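PDB 6EK4: PaxB from Photorhabdus luminescens, which probably serves as one component of a two-component alpha-helical pore-forming toxin of the YaxAB type, helping to perforate target-cell membranes. Local coordinates for residues Ile261-Ile264 with Asn265-Asp269; Asp252-Ala255 with Lys256-Arg260. All coordinates share one frame; numbering follows the deposited sequence.

Contact 1: Ile261-Ile264 with Asn265-Asp269; sequences INQI and NKDCD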
loop_
_atom_site.group_PDB
_atom_site.type_symbol
_atom_site.label_atom_id
_atom_site.label_comp_id
_atom_site.label_asym_id
_atom_site.label_seq_id
_atom_site.Cartn_x
_atom_site.Cartn_y
_atom_site.Cartn_z
ATOM N N ILE A 261 -29.690 -29.307 1.505
ATOM C CA ILE A 261 -28.723 -28.771 2.472
ATOM C C ILE A 261 -27.291 -29.049 2.013
ATOM O O ILE A 261 -26.429 -28.173 2.089
ATOM C CB ILE A 261 -28.947 -29.346 3.891
ATOM C CG1 ILE A 261 -30.248 -28.793 4.480
ATOM C CG2 ILE A 261 -27.783 -29.001 4.815
ATOM C CD1 ILE A 261 -30.699 -29.485 5.748
ATOM N N ASN A 262 -27.048 -30.271 1.543
ATOM C CA ASN A 262 -25.751 -30.642 0.981
ATOM C C ASN A 262 -25.395 -29.791 -0.235
ATOM O O ASN A 262 -24.240 -29.404 -0.409
ATOM C CB ASN A 262 -25.734 -32.126 0.603
ATOM C CG ASN A 262 -24.418 -32.559 -0.020
ATOM O OD1 ASN A 262 -23.344 -32.289 0.521
ATOM N ND2 ASN A 262 -24.495 -33.230 -1.165
ATOM N N GLN A 263 -26.392 -29.501 -1.067
ATOM C CA GLN A 263 -26.200 -28.651 -2.242
ATOM C C GLN A 263 -25.857 -27.211 -1.849
ATOM O O GLN A 263 -25.042 -26.566 -2.509
ATOM C CB GLN A 263 -27.450 -28.676 -3.132
ATOM C CG GLN A 263 -27.318 -27.913 -4.445
ATOM C CD GLN A 263 -26.181 -28.422 -5.313
ATOM O OE1 GLN A 263 -26.191 -29.570 -5.760
ATOM N NE2 GLN A 263 -25.197 -27.565 -5.559
ATOM N N ILE A 264 -26.479 -26.714 -0.781
ATOM C CA ILE A 264 -26.199 -25.365 -0.282
ATOM C C ILE A 264 -24.792 -25.281 0.321
ATOM O O ILE A 264 -24.096 -24.279 0.139
ATOM C CB ILE A 264 -27.266 -24.907 0.743
ATOM C CG1 ILE A 264 -28.602 -24.663 0.034
ATOM C CG2 ILE A 264 -26.833 -23.633 1.460
ATOM C CD1 ILE A 264 -29.798 -24.620 0.962
ATOM N N ASN A 265 -24.380 -26.328 1.033
ATOM C CA ASN A 265 -23.018 -26.404 1.576
ATOM C C ASN A 265 -21.960 -26.383 0.477
ATOM O O ASN A 265 -20.925 -25.732 0.624
ATOM C CB ASN A 265 -22.836 -27.654 2.447
ATOM C CG ASN A 265 -23.434 -27.496 3.834
ATOM O OD1 ASN A 265 -23.268 -26.462 4.480
ATOM N ND2 ASN A 265 -24.120 -28.530 4.303
ATOM N N LYS A 266 -22.223 -27.097 -0.617
ATOM C CA LYS A 266 -21.331 -27.093 -1.777
ATOM C C LYS A 266 -21.283 -25.715 -2.438
ATOM O O LYS A 266 -20.207 -25.240 -2.805
ATOM C CB LYS A 266 -21.752 -28.156 -2.800
ATOM C CG LYS A 266 -21.439 -29.582 -2.370
ATOM C CD LYS A 266 -21.601 -30.581 -3.507
ATOM C CE LYS A 266 -23.062 -30.811 -3.857
ATOM N NZ LYS A 266 -23.227 -31.914 -4.843
ATOM N N ASP A 267 -22.445 -25.080 -2.581
ATOM C CA ASP A 267 -22.530 -23.744 -3.184
ATOM C C ASP A 267 -21.854 -22.676 -2.322
ATOM O O ASP A 267 -21.241 -21.747 -2.852
ATOM C CB ASP A 267 -23.991 -23.355 -3.449
ATOM C CG ASP A 267 -24.638 -24.195 -4.546
ATOM O OD1 ASP A 267 -23.910 -24.867 -5.307
ATOM O OD2 ASP A 267 -25.883 -24.179 -4.647
ATOM N N CYS A 268 -21.966 -22.809 -1.000
ATOM C CA CYS A 268 -21.298 -21.888 -0.071
ATOM C C CYS A 268 -19.778 -22.044 -0.098
ATOM O O CYS A 268 -19.053 -21.061 0.051
ATOM C CB CYS A 268 -21.817 -22.071 1.359
ATOM S SG CYS A 268 -23.401 -21.258 1.675
ATOM N N ASP A 269 -19.301 -23.274 -0.282
ATOM C CA ASP A 269 -17.863 -23.532 -0.411
ATOM C C ASP A 269 -17.291 -22.895 -1.677
ATOM O O ASP A 269 -16.196 -22.336 -1.648
ATOM C CB ASP A 269 -17.569 -25.037 -0.402
ATOM C CG ASP A 269 -17.679 -25.648 0.985
ATOM O OD1 ASP A 269 -18.272 -25.009 1.880
ATOM O OD2 ASP A 269 -17.167 -26.771 1.180
HETATM O O HOH W 1 -24.190 -31.609 3.732
#

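Contact 2: Asp252-Ala255 with Lys256-Arg260; sequences DARA and KLDER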
loop_
_atom_site.group_PDB
_atom_site.type_symbol
_atom_site.label_atom_id
_atom_site.label_comp_id
_atom_site.label_asym_id
_atom_site.label_seq_id
_atom_site.Cartn_x
_atom_site.Cartn_y
_atom_site.Cartn_z
ATOM N N ASP A 252 -38.518 -40.149 2.911
ATOM C CA ASP A 252 -38.343 -39.583 1.573
ATOM C C ASP A 252 -38.297 -38.051 1.621
ATOM O O ASP A 252 -37.538 -37.426 0.879
ATOM C CB ASP A 252 -39.477 -40.054 0.653
ATOM C CG ASP A 252 -39.328 -39.555 -0.778
ATOM O OD1 ASP A 252 -38.184 -39.472 -1.275
ATOM O OD2 ASP A 252 -40.364 -39.256 -1.409
ATOM N N ALA A 253 -39.112 -37.458 2.492
ATOM C CA ALA A 253 -39.136 -36.003 2.674
ATOM C C ALA A 253 -37.832 -35.480 3.275
ATOM O O ALA A 253 -37.357 -34.406 2.903
ATOM C CB ALA A 253 -40.315 -35.600 3.548
ATOM N N ARG A 254 -37.265 -36.239 4.211
ATOM C CA ARG A 254 -35.976 -35.900 4.811
ATOM C C ARG A 254 -34.847 -35.996 3.784
ATOM O O ARG A 254 -33.937 -35.168 3.779
ATOM C CB ARG A 254 -35.679 -36.819 6.006
ATOM C CG ARG A 254 -34.295 -36.633 6.614
ATOM C CD ARG A 254 -34.059 -37.574 7.783
ATOM N NE ARG A 254 -32.633 -37.749 8.060
ATOM C CZ ARG A 254 -32.136 -38.541 9.010
ATOM N NH1 ARG A 254 -32.942 -39.245 9.801
ATOM N NH2 ARG A 254 -30.822 -38.630 9.173
ATOM N N ALA A 255 -34.911 -37.011 2.924
ATOM C CA ALA A 255 -33.881 -37.240 1.909
ATOM C C ALA A 255 -33.742 -36.065 0.942
ATOM O O ALA A 255 -32.639 -35.763 0.490
ATOM C CB ALA A 255 -34.171 -38.521 1.140
ATOM N N LYS A 256 -34.859 -35.408 0.629
ATOM C CA LYS A 256 -34.846 -34.220 -0.231
ATOM C C LYS A 256 -34.212 -33.015 0.466
ATOM O O LYS A 256 -33.518 -32.222 -0.174
ATOM C CB LYS A 256 -36.262 -33.870 -0.701
ATOM C CG LYS A 256 -36.803 -34.808 -1.767
ATOM C CD LYS A 256 -38.111 -34.295 -2.349
ATOM C CE LYS A 256 -38.621 -35.205 -3.455
ATOM N NZ LYS A 256 -39.954 -34.774 -3.959
ATOM N N LEU A 257 -34.455 -32.880 1.768
ATOM C CA LEU A 257 -33.845 -31.808 2.564
ATOM C C LEU A 257 -32.336 -32.000 2.709
ATOM O O LEU A 257 -31.573 -31.048 2.549
ATOM C CB LEU A 257 -34.506 -31.700 3.946
ATOM C CG LEU A 257 -35.617 -30.654 4.115
ATOM C CD1 LEU A 257 -36.517 -30.544 2.890
ATOM C CD2 LEU A 257 -36.438 -30.970 5.356
ATOM N N ASP A 258 -31.913 -33.227 3.010
ATOM C CA ASP A 258 -30.485 -33.557 3.080
ATOM C C ASP A 258 -29.772 -33.268 1.756
ATOM O O ASP A 258 -28.629 -32.811 1.751
ATOM C CB ASP A 258 -30.279 -35.029 3.470
ATOM C CG ASP A 258 -30.437 -35.272 4.963
ATOM O OD1 ASP A 258 -29.879 -34.491 5.761
ATOM O OD2 ASP A 258 -31.102 -36.259 5.339
ATOM N N GLU A 259 -30.456 -33.537 0.644
ATOM C CA GLU A 259 -29.919 -33.260 -0.689
ATOM C C GLU A 259 -29.798 -31.758 -0.951
ATOM O O GLU A 259 -28.845 -31.316 -1.597
ATOM C CB GLU A 259 -30.799 -33.907 -1.765
ATOM C CG GLU A 259 -30.305 -33.700 -3.192
ATOM C CD GLU A 259 -31.158 -34.410 -4.230
ATOM O OE1 GLU A 259 -31.159 -33.964 -5.397
ATOM O OE2 GLU A 259 -31.828 -35.410 -3.888
ATOM N N ARG A 260 -30.760 -30.984 -0.454
ATOM C CA ARG A 260 -30.774 -29.536 -0.670
ATOM C C ARG A 260 -29.789 -28.832 0.264
ATOM O O ARG A 260 -29.130 -27.873 -0.140
ATOM C CB ARG A 260 -32.187 -28.967 -0.493
ATOM C CG ARG A 260 -32.540 -27.886 -1.506
ATOM C CD ARG A 260 -33.951 -27.342 -1.317
ATOM N NE ARG A 260 -34.980 -28.384 -1.359
ATOM C CZ ARG A 260 -36.287 -28.162 -1.219
ATOM N NH1 ARG A 260 -36.753 -26.929 -1.037
ATOM N NH2 ARG A 260 -37.139 -29.182 -1.267
#

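Contact 1: Ile261-Ile264 with Asn265-Asp269
The side-chain amide of Gln-263 meets the carboxylate of Asp-267 one helical turn further on, the two flat groups turned 43° against each other. Asp-267 OD1 lies in the amide plane of Gln-263, at the NE2 edge, whereas NE2 comes to OD1 from above the carboxylate plane. The hydrogen bond from NE2 to OD1 is 3.0 Å long but bent, with an angle of 134° at the hydrogen. The Gln-263 chain leaves with CG anti to its backbone N and then bends at chi2 (58°), leaving the amide beside its own turn with NE2 directed toward Asp-267. At the other end of that amide, OE1 lies 3.9 Å from CE of Lys-266, which reaches back between Gln-263 and Asn-262.

The amides of Asn-262 and Asn-265 are bridged by a water. Asn-265 ND2 donates to it at 3.1 Å, and the water makes a weak bond of 3.4 Å to Asn-262 OD1. Asn-265 OD1 is taken by Lys-174 of helix 149-193, so this amide has partners at both oxygen and nitrogen. The Ile-261 and Asn-265 side chains lie side by side, with CG2 of Ile-261 3.7 Å from ND2 of Asn-265.

The apolar side is quieter: Ile-264 CG2 approaches Cys-268 SG at 4.2 Å, and both residues are buried against Gln-170 of helix 149-193. Beneath all this run the backbone bonds, among them Cys-268 N to Ile-264 O at 2.8 Å. These i to i+4 pairs are those of an amphipathic stretch of continuous alpha helix, one flank packed on helix 149-193 of an elongated helical bundle.

Contact 2: Asp252-Ala255 with Lys256-Arg260
Arg-254 and Asp-258 meet one turn apart on the helix. The Arg-254 chain is extended from CG to NE and starts anti to the backbone N (chi1 174°), a course that carries it past the aspartate. Asp-258 OD2 sits at the edge of the guanidinium, in its plane, while the two flat groups stand 63° apart. The salt bridge from NE to OD2 is long and its hydrogen bond weak, at 3.5 Å; OD2 also lies 3.5 Å from CG of the same arginine. Asp-258 N reaches Arg-254 O at 2.9 Å, nearly straight (171°), while the bond from Leu-257 N to Ala-253 O is weak.

The tightly packed part belongs to Leu-257 and Ala-253, the buried residues here. The leucine CB lies 3.5 Å from Arg-254 O. Leu-257 packs on Ile-237 and Ala-253 on Ala-234 of helix 217-237.

The exposed flank is looser. Lys-256 runs out extended beyond CG, and its NZ stays 5.2 Å from Asp-252 OD2, too far for contact between the charged atoms. The backbone bond from Lys-256 N to Asp-252 O is weak, at 3.4 Å. Glu-259 touches Ala-255 at the backbone, CB 3.5 Å from Ala-255 O, which also accepts the bond from Glu-259 N.

Asp-258 is shared: OD1 forms a salt bridge with Arg-181 of helix 149-193, and Arg-254 NH1 is hydrogen-bonded to Gln-188 OE1 of that helix. Two arginines flanking one carboxylate would probably favour its ionised form, and the weak intrahelical bridge thus joins a polar network that ties two helices together.

In the fold
Contact 2 (252-260) leads directly into contact 1 (261-269): the segments adjoin in sequence on helix 247-321, and their centres are 14 Å apart. They touch each other nowhere else and are joined directly through the helix backbone. Both lie on the same side of the chain's centre, about 49 Å from it for contact 2 and 35 Å for contact 1, measured between centres. Helix 149-193 runs beside both, and Leu-177 on it meets Arg-260 of contact 2 as well as Ile-261 of contact 1. Helix 217-237 adds packing at contact 2. Both contribute to the flank of helix 247-321 that packs against helix 149-193 in this elongated toxin.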